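Local coordinates for protein DELTA1-pyrroline-2-carboxylate reductase (Thermococcus litoralis DSM 5473, PDB 6T3E) that catalyses the NADH-dependent reduction of Delta1-pyrroline-2-carboxylate to L-proline, probably as a step in L-hydroxyproline metabolism, at residues Ala159-Trp168 and Lys191-Ile202; Ile37-Glu47 and Met133-Lys144. All blocks are in the same frame, centred on the assembly; numbering follows the deposited sequence.

Interaction 1 of 2, residues Ala159-Trp168 and Lys191-Ile202; sequences AGVQARTQLW and KFAEEMSKKLGI. With NAI (1,4-dihydronicotinamide adenine dinucleotide), chain F.
The glycine-rich turn and first helix of a Rossmann-type dinucleotide-binding unit bring Ala159, Ala163 and Arg164 against Phe192 of the next helix; Gly160 and Ala163 fit the last two positions of a GxGxxA pattern. The axes of the segments 161-168 and 191-200 run 28° from parallel and approach no closer than 11.2 Å, a wide spacing bridged by large side chains. Phe192 holds CG anti to its backbone nitrogen (chi1 -174°), which sends the ring across to the other segment. Its CB meets Ala159 CB at 3.6 Å, and its rim points into the start of the opposite helix, where CE2 lies 3.5 Å from Arg164 N. Met196 CG covers one ring face over the centre. Arg164 is a knob among Lys191, Phe192, Glu195 and Met196: its aliphatic part rests on Phe192 and on the thioether of Met196, while its guanidinium stands 82° to the phenyl plane, with Phe192 CD2 over one face. Two acceptors lie in the guanidinium plane. NH1 bonds to Gly160 O at 3.3 Å from above the carbonyl plane, and NH2 makes a weak hydrogen bond, part of a salt bridge, to Glu195 OE1 at 3.4 Å, tying the arginine to the turn as well as to the facing helix. Farther along, Leu167 CD2 touches Leu200 CD1 at 3.6 Å, and Lys199 CE lies over one face of the Trp168 indole. On the cofactor side, Gln162 N donates an almost straight bond to NADH O2N at 2.9 Å, and Val161 N a weak one to O2A. Beneath the pair lies the parallel sheet: Ala163, Leu167 and Phe192 pack on strand 153-157, Ala159 and Phe192 on strand 178-182, and Met196 on strand 203-206, while Gln162 and Trp168 face helix 128-146.

Interaction 2 of 2, residues Ile37-Glu47 and Met133-Lys144; sequences ISMKEVIESVE and MRTGAASGVATK. With NAI (1,4-dihydronicotinamide adenine dinucleotide), chain F; PRO (proline), chain E.
Ile43 and Ala137 bring their CA atoms to within 4.5 Å, an unusually intimate helix crossing. The axes of the segments 39-47 and 133-144 pass at 8.3 Å, inclined by 69°. Small residues permit this: the methyl of Ala137 is a knob among Met39, Val42, Ile43 and Val46, with its CB 3.5 Å from Val42 CG1, and Gly136 and Gly140 leave the backbone bare beside Met39 and Ile43. Two methionines lie aslant one another at one end. Met39, bent at its second and third torsions, lays SD against Ala137 CB at 3.7 Å, and its CE meets Met133 CE at 4.0 Å; that Met133 methyl also reaches the first turn of the other helix and Val42. Toward the other end, Ile43 CG2 and Val141 CG1 touch at 3.8 Å where the two side chains run antiparallel alongside each other. Beyond them the chemistry turns polar. Glu47, with CG anti to its backbone nitrogen (chi1 -176°) and the chain extended, meets Lys144 nearly perpendicularly, and its OE1 receives NZ through the syn lone pair at 2.8 Å in a salt bridge; its OE2 is hydrogen-bonded to Tyr145. Arg134 points its CB away from helix 39-47, and its side chain runs to the bound ligands, where NH2 binds O of the proline ligand at 2.9 Å in the guanidinium plane. NE donates to Thr135 OG1, which also takes a weak bond from the NADH carboxamide, and Glu326 and Asp327 form salt bridges with the same guanidinium. Helix 324-341 flanks the crossing at Ile37, Val42 and Ala138, helix 161-173 adjoins Met39 and Thr135, helix 298-303 packs on Glu47 and Val141, and strand 316-319 adjoins Ser139 and Ala142.

Interaction 2 is the buried contact of the two, a close crossing built largely on small residues and methyl groups, whereas interaction 1 is only partly buried, its helices inclined by a modest angle and spaced widely by larger side chains. Each carries one salt bridge across it, weak and long in interaction 1, short in interaction 2. Their centres lie 16 Å apart, yet they adjoin through helices 161-173 and 128-146: Gln166 NE2 probably bonds to Ser139 OG at 3.0 Å, and the Trp168 indole packs on Met39. Both reach NADH, in different ways. Backbone amides of 159-168 hold the diphosphate, while side chains of 133-144 attend the nicotinamide end and the proline beside it.

Interaction 1 of 2, residues Ala159-Trp168 and Lys191-Ile202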
# COMPACT_ATOMS: atom_id res chain seq x y z
N ALA B 159 -21.93 -11.14 -16.41
CA ALA B 159 -21.03 -12.05 -17.11
C ALA B 159 -19.73 -11.34 -17.48
O ALA B 159 -19.36 -11.21 -18.64
CB ALA B 159 -21.72 -12.62 -18.35
N GLY B 160 -19.02 -10.89 -16.45
CA GLY B 160 -17.79 -10.15 -16.63
C GLY B 160 -16.55 -10.99 -16.40
O GLY B 160 -16.56 -12.21 -16.56
N VAL B 161 -15.46 -10.32 -16.02
CA VAL B 161 -14.21 -11.03 -15.80
C VAL B 161 -14.34 -11.97 -14.61
O VAL B 161 -13.96 -13.14 -14.68
CB VAL B 161 -13.04 -10.05 -15.62
CG1 VAL B 161 -11.81 -10.80 -15.12
CG2 VAL B 161 -12.73 -9.35 -16.94
N GLN B 162 -14.91 -11.49 -13.50
CA GLN B 162 -14.99 -12.32 -12.30
C GLN B 162 -15.89 -13.53 -12.50
O GLN B 162 -15.57 -14.63 -12.03
CB GLN B 162 -15.48 -11.49 -11.11
CG GLN B 162 -14.48 -10.44 -10.64
CD GLN B 162 -13.05 -10.95 -10.67
OE1 GLN B 162 -12.74 -12.07 -10.21
NE2 GLN B 162 -12.16 -10.13 -11.22
N ALA B 163 -16.99 -13.37 -13.23
CA ALA B 163 -17.94 -14.47 -13.38
C ALA B 163 -17.30 -15.69 -14.01
O ALA B 163 -17.70 -16.82 -13.71
CB ALA B 163 -19.14 -14.03 -14.22
N ARG B 164 -16.31 -15.50 -14.89
CA ARG B 164 -15.67 -16.65 -15.53
C ARG B 164 -14.94 -17.52 -14.51
O ARG B 164 -15.20 -18.73 -14.40
CB ARG B 164 -14.72 -16.17 -16.61
CG ARG B 164 -15.42 -15.66 -17.82
CD ARG B 164 -14.49 -14.78 -18.62
NE ARG B 164 -14.85 -14.74 -20.03
CZ ARG B 164 -15.78 -13.94 -20.52
NH1 ARG B 164 -16.45 -13.11 -19.71
NH2 ARG B 164 -16.03 -13.97 -21.83
N THR B 165 -14.05 -16.92 -13.71
CA THR B 165 -13.37 -17.68 -12.67
C THR B 165 -14.33 -18.10 -11.56
O THR B 165 -14.08 -19.10 -10.87
CB THR B 165 -12.22 -16.87 -12.09
OG1 THR B 165 -12.70 -15.56 -11.76
CG2 THR B 165 -11.08 -16.76 -13.11
N GLN B 166 -15.40 -17.33 -11.35
CA GLN B 166 -16.39 -17.74 -10.36
C GLN B 166 -17.01 -19.06 -10.75
O GLN B 166 -17.05 -20.00 -9.95
CB GLN B 166 -17.45 -16.66 -10.21
CG GLN B 166 -17.05 -15.50 -9.33
CD GLN B 166 -16.90 -15.88 -7.89
OE1 GLN B 166 -17.67 -16.69 -7.35
NE2 GLN B 166 -15.90 -15.28 -7.23
N LEU B 167 -17.49 -19.16 -12.00
CA LEU B 167 -18.10 -20.41 -12.44
C LEU B 167 -17.07 -21.53 -12.51
O LEU B 167 -17.37 -22.67 -12.13
CB LEU B 167 -18.80 -20.23 -13.79
CG LEU B 167 -19.55 -21.48 -14.30
CD1 LEU B 167 -20.70 -21.84 -13.38
CD2 LEU B 167 -20.02 -21.33 -15.75
N TRP B 168 -15.85 -21.21 -12.95
CA TRP B 168 -14.79 -22.22 -13.03
C TRP B 168 -14.50 -22.83 -11.67
O TRP B 168 -14.44 -24.05 -11.52
CB TRP B 168 -13.53 -21.60 -13.64
CG TRP B 168 -12.36 -22.53 -13.81
CD1 TRP B 168 -12.36 -23.89 -13.68
CD2 TRP B 168 -11.01 -22.17 -14.15
NE1 TRP B 168 -11.10 -24.40 -13.90
CE2 TRP B 168 -10.26 -23.36 -14.20
CE3 TRP B 168 -10.37 -20.95 -14.42
CZ2 TRP B 168 -8.89 -23.38 -14.50
CZ3 TRP B 168 -9.01 -20.96 -14.72
CH2 TRP B 168 -8.29 -22.17 -14.76
N LYS B 191 -21.03 -14.02 -25.23
CA LYS B 191 -19.63 -14.39 -25.25
C LYS B 191 -19.29 -15.28 -24.07
O LYS B 191 -18.52 -16.23 -24.19
CB LYS B 191 -18.76 -13.14 -25.26
CG LYS B 191 -17.38 -13.38 -25.82
CD LYS B 191 -16.52 -12.14 -25.76
CE LYS B 191 -15.04 -12.54 -25.74
NZ LYS B 191 -14.62 -13.27 -26.98
N PHE B 192 -19.89 -15.00 -22.91
CA PHE B 192 -19.68 -15.84 -21.74
C PHE B 192 -20.22 -17.25 -21.96
O PHE B 192 -19.52 -18.24 -21.72
CB PHE B 192 -20.34 -15.19 -20.52
CG PHE B 192 -20.07 -15.90 -19.23
CD1 PHE B 192 -20.79 -17.04 -18.88
CD2 PHE B 192 -19.11 -15.43 -18.35
CE1 PHE B 192 -20.53 -17.70 -17.70
CE2 PHE B 192 -18.85 -16.08 -17.16
CZ PHE B 192 -19.57 -17.22 -16.83
N ALA B 193 -21.49 -17.36 -22.39
CA ALA B 193 -22.09 -18.68 -22.56
C ALA B 193 -21.33 -19.51 -23.58
O ALA B 193 -21.02 -20.68 -23.33
CB ALA B 193 -23.56 -18.55 -22.95
N GLU B 194 -20.98 -18.92 -24.72
CA GLU B 194 -20.25 -19.66 -25.74
C GLU B 194 -18.87 -20.07 -25.23
O GLU B 194 -18.54 -21.26 -25.17
CB GLU B 194 -20.11 -18.82 -27.01
CG GLU B 194 -21.40 -18.61 -27.79
CD GLU B 194 -21.22 -17.62 -28.93
OE1 GLU B 194 -20.06 -17.23 -29.20
OE2 GLU B 194 -22.24 -17.24 -29.56
N GLU B 195 -18.07 -19.08 -24.84
CA GLU B 195 -16.67 -19.33 -24.51
C GLU B 195 -16.53 -20.17 -23.25
O GLU B 195 -15.63 -21.01 -23.17
CB GLU B 195 -15.93 -18.01 -24.37
CG GLU B 195 -15.65 -17.38 -25.71
CD GLU B 195 -14.82 -16.13 -25.59
OE1 GLU B 195 -14.62 -15.65 -24.45
OE2 GLU B 195 -14.34 -15.65 -26.64
N MET B 196 -17.37 -19.92 -22.24
CA MET B 196 -17.25 -20.70 -21.00
C MET B 196 -17.80 -22.12 -21.17
O MET B 196 -17.44 -23.00 -20.38
CB MET B 196 -17.94 -19.98 -19.85
CG MET B 196 -17.16 -18.74 -19.36
SD MET B 196 -15.42 -19.05 -18.97
CE MET B 196 -15.61 -19.87 -17.39
N SER B 197 -18.72 -22.34 -22.11
CA SER B 197 -19.27 -23.69 -22.31
C SER B 197 -18.21 -24.64 -22.86
O SER B 197 -18.10 -25.79 -22.40
CB SER B 197 -20.48 -23.65 -23.24
OG SER B 197 -20.95 -24.97 -23.50
N LYS B 198 -17.46 -24.21 -23.88
CA LYS B 198 -16.33 -25.02 -24.35
C LYS B 198 -15.23 -25.07 -23.31
O LYS B 198 -14.60 -26.12 -23.12
CB LYS B 198 -15.80 -24.49 -25.69
CG LYS B 198 -15.47 -22.98 -25.70
CD LYS B 198 -15.42 -22.41 -27.14
CE LYS B 198 -16.83 -22.04 -27.68
NZ LYS B 198 -16.82 -21.27 -28.95
N LYS B 199 -15.02 -23.95 -22.59
CA LYS B 199 -14.05 -23.89 -21.52
C LYS B 199 -14.28 -25.00 -20.51
O LYS B 199 -13.41 -25.85 -20.28
CB LYS B 199 -14.20 -22.52 -20.86
CG LYS B 199 -13.37 -22.22 -19.61
CD LYS B 199 -11.93 -21.77 -19.83
CE LYS B 199 -11.42 -21.22 -18.46
NZ LYS B 199 -12.28 -20.10 -17.89
N LEU B 200 -15.45 -25.01 -19.86
CA LEU B 200 -15.72 -25.94 -18.76
C LEU B 200 -16.39 -27.23 -19.21
O LEU B 200 -16.64 -28.11 -18.37
CB LEU B 200 -16.58 -25.28 -17.68
CG LEU B 200 -16.03 -23.92 -17.25
CD1 LEU B 200 -17.02 -23.14 -16.38
CD2 LEU B 200 -14.69 -24.07 -16.55
N GLY B 201 -16.72 -27.36 -20.49
CA GLY B 201 -17.38 -28.57 -20.97
C GLY B 201 -18.75 -28.79 -20.37
O GLY B 201 -19.12 -29.93 -20.05
N ILE B 202 -19.52 -27.71 -20.18
CA ILE B 202 -20.87 -27.77 -19.66
C ILE B 202 -21.74 -26.88 -20.53
O ILE B 202 -21.26 -25.97 -21.21
CB ILE B 202 -20.98 -27.32 -18.19
CG1 ILE B 202 -20.54 -25.86 -18.04
CG2 ILE B 202 -20.21 -28.25 -17.26
CD1 ILE B 202 -21.10 -25.15 -16.81
PA NAI F . -16.56 -6.36 -15.34
O1A NAI F . -16.88 -4.94 -15.71
O2A NAI F . -15.56 -6.94 -16.32
O5B NAI F . -17.91 -7.31 -15.24
C5B NAI F . -19.00 -6.70 -14.56
C4B NAI F . -20.36 -7.26 -15.17
O4B NAI F . -21.37 -6.87 -14.46
C3B NAI F . -20.57 -6.64 -16.58
O3B NAI F . -20.66 -7.65 -17.48
C2B NAI F . -21.88 -5.84 -16.44
O2B NAI F . -22.63 -5.79 -17.75
C1B NAI F . -22.53 -6.51 -15.53
N9A NAI F . -23.56 -5.74 -14.89
C8A NAI F . -23.34 -4.52 -14.38
N7A NAI F . -24.49 -4.09 -13.88
C5A NAI F . -25.42 -5.04 -14.08
C6A NAI F . -26.76 -5.07 -13.74
N6A NAI F . -27.63 -4.12 -13.08
N1A NAI F . -27.49 -6.14 -14.05
C2A NAI F . -26.91 -7.19 -14.68
N3A NAI F . -25.59 -7.15 -15.00
C4A NAI F . -24.85 -6.06 -14.70
O3 NAI F . -15.92 -6.30 -13.80
PN NAI F . -15.47 -7.65 -12.94
O1N NAI F . -13.96 -7.69 -13.03
O2N NAI F . -16.12 -8.89 -13.48
O5D NAI F . -15.93 -7.46 -11.39
C5D NAI F . -17.21 -7.84 -11.06
C4D NAI F . -17.51 -7.36 -9.62
O4D NAI F . -16.77 -8.01 -8.73
C3D NAI F . -17.13 -5.88 -9.48
O3D NAI F . -18.09 -5.25 -8.71
C2D NAI F . -15.80 -5.88 -8.70
O2D NAI F . -15.65 -4.54 -7.99
C1D NAI F . -15.96 -6.89 -7.88
N1N NAI F . -14.66 -7.46 -7.49
C2N NAI F . -14.41 -7.89 -6.13
C3N NAI F . -13.26 -8.89 -5.83
C7N NAI F . -13.47 -9.79 -4.58
O7N NAI F . -14.48 -9.70 -4.00
N7N NAI F . -12.41 -10.73 -4.15
C4N NAI F . -12.40 -9.42 -6.96
C5N NAI F . -12.39 -8.52 -8.20
C6N NAI F . -13.59 -7.60 -8.46

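Interaction 2 of 2, residues Ile37-Glu47 and Met133-Lys144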
# COMPACT_ATOMS: atom_id res chain seq x y z
N ILE B 37 -0.29 -21.35 -13.16
CA ILE B 37 -1.26 -21.65 -12.11
C ILE B 37 -2.62 -22.06 -12.68
O ILE B 37 -3.09 -21.52 -13.69
CB ILE B 37 -1.41 -20.45 -11.17
CG1 ILE B 37 -1.91 -19.23 -11.94
CG2 ILE B 37 -0.08 -20.12 -10.55
CD1 ILE B 37 -1.80 -17.94 -11.16
N SER B 38 -3.27 -23.00 -12.00
CA SER B 38 -4.59 -23.51 -12.33
C SER B 38 -5.50 -23.31 -11.14
O SER B 38 -5.04 -23.05 -10.02
CB SER B 38 -4.53 -25.00 -12.69
OG SER B 38 -4.09 -25.77 -11.58
N MET B 39 -6.81 -23.43 -11.36
CA MET B 39 -7.76 -23.09 -10.29
C MET B 39 -7.75 -24.11 -9.15
O MET B 39 -7.90 -23.73 -7.98
CB MET B 39 -9.16 -22.93 -10.88
CG MET B 39 -10.24 -22.41 -9.92
SD MET B 39 -9.96 -20.80 -9.15
CE MET B 39 -10.46 -19.66 -10.44
N LYS B 40 -7.53 -25.39 -9.46
CA LYS B 40 -7.47 -26.39 -8.40
C LYS B 40 -6.34 -26.09 -7.43
O LYS B 40 -6.50 -26.23 -6.21
CB LYS B 40 -7.30 -27.78 -9.00
CG LYS B 40 -7.39 -28.89 -7.98
CD LYS B 40 -7.35 -30.25 -8.66
CE LYS B 40 -6.75 -31.29 -7.74
NZ LYS B 40 -5.99 -30.65 -6.63
N GLU B 41 -5.19 -25.66 -7.95
CA GLU B 41 -4.07 -25.25 -7.11
C GLU B 41 -4.43 -24.03 -6.27
O GLU B 41 -4.14 -23.98 -5.07
CB GLU B 41 -2.84 -24.99 -7.97
CG GLU B 41 -1.98 -26.21 -8.20
CD GLU B 41 -0.89 -26.00 -9.24
OE1 GLU B 41 0.04 -26.84 -9.32
OE2 GLU B 41 -0.96 -24.99 -9.98
N VAL B 42 -5.05 -23.02 -6.89
CA VAL B 42 -5.36 -21.77 -6.21
C VAL B 42 -6.40 -22.01 -5.12
O VAL B 42 -6.35 -21.37 -4.05
CB VAL B 42 -5.84 -20.70 -7.21
CG1 VAL B 42 -5.99 -19.35 -6.53
CG2 VAL B 42 -4.86 -20.58 -8.35
N ILE B 43 -7.34 -22.92 -5.36
CA ILE B 43 -8.33 -23.23 -4.34
C ILE B 43 -7.65 -23.80 -3.10
O ILE B 43 -7.89 -23.34 -1.98
CB ILE B 43 -9.38 -24.21 -4.91
CG1 ILE B 43 -10.37 -23.45 -5.80
CG2 ILE B 43 -10.07 -24.99 -3.78
CD1 ILE B 43 -11.08 -24.32 -6.80
N GLU B 44 -6.74 -24.76 -3.30
CA GLU B 44 -6.00 -25.31 -2.17
C GLU B 44 -5.19 -24.23 -1.47
O GLU B 44 -5.16 -24.17 -0.24
CB GLU B 44 -5.09 -26.44 -2.65
CG GLU B 44 -5.83 -27.66 -3.19
CD GLU B 44 -4.92 -28.62 -3.94
OE1 GLU B 44 -3.72 -28.72 -3.60
OE2 GLU B 44 -5.41 -29.26 -4.89
N SER B 45 -4.57 -23.34 -2.24
CA SER B 45 -3.67 -22.35 -1.66
C SER B 45 -4.43 -21.30 -0.87
O SER B 45 -4.01 -20.92 0.24
CB SER B 45 -2.84 -21.68 -2.75
OG SER B 45 -2.21 -22.64 -3.57
N VAL B 46 -5.55 -20.80 -1.41
CA VAL B 46 -6.34 -19.81 -0.69
C VAL B 46 -6.92 -20.43 0.58
O VAL B 46 -7.03 -19.77 1.62
CB VAL B 46 -7.43 -19.23 -1.61
CG1 VAL B 46 -8.48 -18.49 -0.79
CG2 VAL B 46 -6.84 -18.29 -2.68
N GLU B 47 -7.28 -21.71 0.53
CA GLU B 47 -7.78 -22.38 1.73
C GLU B 47 -6.72 -22.42 2.82
O GLU B 47 -7.01 -22.17 4.00
CB GLU B 47 -8.24 -23.79 1.38
CG GLU B 47 -8.86 -24.52 2.54
CD GLU B 47 -9.80 -25.64 2.09
OE1 GLU B 47 -9.76 -26.03 0.88
OE2 GLU B 47 -10.60 -26.09 2.94
N MET B 133 -8.23 -15.08 -10.46
CA MET B 133 -8.04 -16.46 -10.01
C MET B 133 -8.28 -16.58 -8.51
O MET B 133 -9.06 -17.43 -8.07
CB MET B 133 -6.64 -16.96 -10.38
CG MET B 133 -6.40 -17.08 -11.90
SD MET B 133 -7.29 -18.45 -12.70
CE MET B 133 -6.70 -19.85 -11.75
N ARG B 134 -7.67 -15.70 -7.72
CA ARG B 134 -7.81 -15.79 -6.26
C ARG B 134 -9.23 -15.47 -5.80
O ARG B 134 -9.68 -16.00 -4.77
CB ARG B 134 -6.81 -14.85 -5.57
CG ARG B 134 -7.11 -13.38 -5.77
CD ARG B 134 -7.42 -12.69 -4.48
NE ARG B 134 -8.57 -11.80 -4.59
CZ ARG B 134 -8.62 -10.59 -4.05
NH1 ARG B 134 -7.59 -10.12 -3.37
NH2 ARG B 134 -9.70 -9.85 -4.18
N THR B 135 -9.95 -14.62 -6.54
CA THR B 135 -11.34 -14.32 -6.19
C THR B 135 -12.25 -15.51 -6.45
O THR B 135 -13.09 -15.85 -5.60
CB THR B 135 -11.82 -13.11 -6.98
OG1 THR B 135 -11.02 -11.97 -6.65
CG2 THR B 135 -13.28 -12.82 -6.69
N GLY B 136 -12.10 -16.15 -7.60
CA GLY B 136 -12.87 -17.36 -7.86
C GLY B 136 -12.56 -18.47 -6.88
O GLY B 136 -13.47 -19.15 -6.39
N ALA B 137 -11.28 -18.65 -6.56
CA ALA B 137 -10.88 -19.71 -5.64
C ALA B 137 -11.41 -19.45 -4.24
O ALA B 137 -11.80 -20.39 -3.54
CB ALA B 137 -9.36 -19.85 -5.62
N ALA B 138 -11.41 -18.18 -3.81
CA ALA B 138 -11.95 -17.86 -2.49
C ALA B 138 -13.41 -18.28 -2.39
O ALA B 138 -13.83 -18.88 -1.39
CB ALA B 138 -11.79 -16.37 -2.20
N SER B 139 -14.20 -18.01 -3.43
CA SER B 139 -15.57 -18.51 -3.45
C SER B 139 -15.60 -20.02 -3.65
O SER B 139 -16.57 -20.67 -3.24
CB SER B 139 -16.38 -17.80 -4.54
OG SER B 139 -16.27 -16.38 -4.43
N GLY B 140 -14.56 -20.59 -4.27
CA GLY B 140 -14.52 -22.03 -4.42
C GLY B 140 -14.43 -22.77 -3.10
O GLY B 140 -15.15 -23.74 -2.86
N VAL B 141 -13.56 -22.29 -2.19
CA VAL B 141 -13.47 -22.95 -0.89
C VAL B 141 -14.75 -22.74 -0.10
O VAL B 141 -15.24 -23.66 0.56
CB VAL B 141 -12.22 -22.49 -0.10
CG1 VAL B 141 -10.96 -22.64 -0.95
CG2 VAL B 141 -12.34 -21.07 0.40
N ALA B 142 -15.34 -21.54 -0.17
CA ALA B 142 -16.59 -21.32 0.55
C ALA B 142 -17.71 -22.18 -0.01
O ALA B 142 -18.53 -22.71 0.74
CB ALA B 142 -16.99 -19.85 0.52
N THR B 143 -17.74 -22.35 -1.34
CA THR B 143 -18.75 -23.20 -1.96
C THR B 143 -18.66 -24.64 -1.46
O THR B 143 -19.68 -25.31 -1.27
CB THR B 143 -18.60 -23.13 -3.49
OG1 THR B 143 -18.79 -21.78 -3.92
CG2 THR B 143 -19.60 -24.05 -4.20
N LYS B 144 -17.44 -25.14 -1.21
CA LYS B 144 -17.27 -26.51 -0.71
C LYS B 144 -18.00 -26.73 0.61
O LYS B 144 -18.55 -27.81 0.85
CB LYS B 144 -15.79 -26.82 -0.53
CG LYS B 144 -15.25 -27.81 -1.53
CD LYS B 144 -13.87 -28.31 -1.11
CE LYS B 144 -12.89 -27.16 -0.99
NZ LYS B 144 -11.54 -27.64 -0.59
PA NAI F . -16.56 -6.36 -15.34
O1A NAI F . -16.88 -4.94 -15.71
O2A NAI F . -15.56 -6.94 -16.32
O5B NAI F . -17.91 -7.31 -15.24
C5B NAI F . -19.00 -6.70 -14.56
C4B NAI F . -20.36 -7.26 -15.17
O4B NAI F . -21.37 -6.87 -14.46
C3B NAI F . -20.57 -6.64 -16.58
O3B NAI F . -20.66 -7.65 -17.48
C2B NAI F . -21.88 -5.84 -16.44
O2B NAI F . -22.63 -5.79 -17.75
C1B NAI F . -22.53 -6.51 -15.53
N9A NAI F . -23.56 -5.74 -14.89
C8A NAI F . -23.34 -4.52 -14.38
N7A NAI F . -24.49 -4.09 -13.88
C5A NAI F . -25.42 -5.04 -14.08
C6A NAI F . -26.76 -5.07 -13.74
N6A NAI F . -27.63 -4.12 -13.08
N1A NAI F . -27.49 -6.14 -14.05
C2A NAI F . -26.91 -7.19 -14.68
N3A NAI F . -25.59 -7.15 -15.00
C4A NAI F . -24.85 -6.06 -14.70
O3 NAI F . -15.92 -6.30 -13.80
PN NAI F . -15.47 -7.65 -12.94
O1N NAI F . -13.96 -7.69 -13.03
O2N NAI F . -16.12 -8.89 -13.48
O5D NAI F . -15.93 -7.46 -11.39
C5D NAI F . -17.21 -7.84 -11.06
C4D NAI F . -17.51 -7.36 -9.62
O4D NAI F . -16.77 -8.01 -8.73
C3D NAI F . -17.13 -5.88 -9.48
O3D NAI F . -18.09 -5.25 -8.71
C2D NAI F . -15.80 -5.88 -8.70
O2D NAI F . -15.65 -4.54 -7.99
C1D NAI F . -15.96 -6.89 -7.88
N1N NAI F . -14.66 -7.46 -7.49
C2N NAI F . -14.41 -7.89 -6.13
C3N NAI F . -13.26 -8.89 -5.83
C7N NAI F . -13.47 -9.79 -4.58
O7N NAI F . -14.48 -9.70 -4.00
N7N NAI F . -12.41 -10.73 -4.15
C4N NAI F . -12.40 -9.42 -6.96
C5N NAI F . -12.39 -8.52 -8.20
C6N NAI F . -13.59 -7.60 -8.46
N PRO E . -12.05 -5.43 -4.89
CA PRO E . -11.19 -6.28 -5.73
C PRO E . -10.00 -6.90 -5.00
O PRO E . -9.97 -7.01 -3.76
CB PRO E . -10.70 -5.31 -6.80
CG PRO E . -11.85 -4.36 -6.98
CD PRO E . -12.56 -4.27 -5.65
OXT PRO E . -9.03 -7.30 -5.64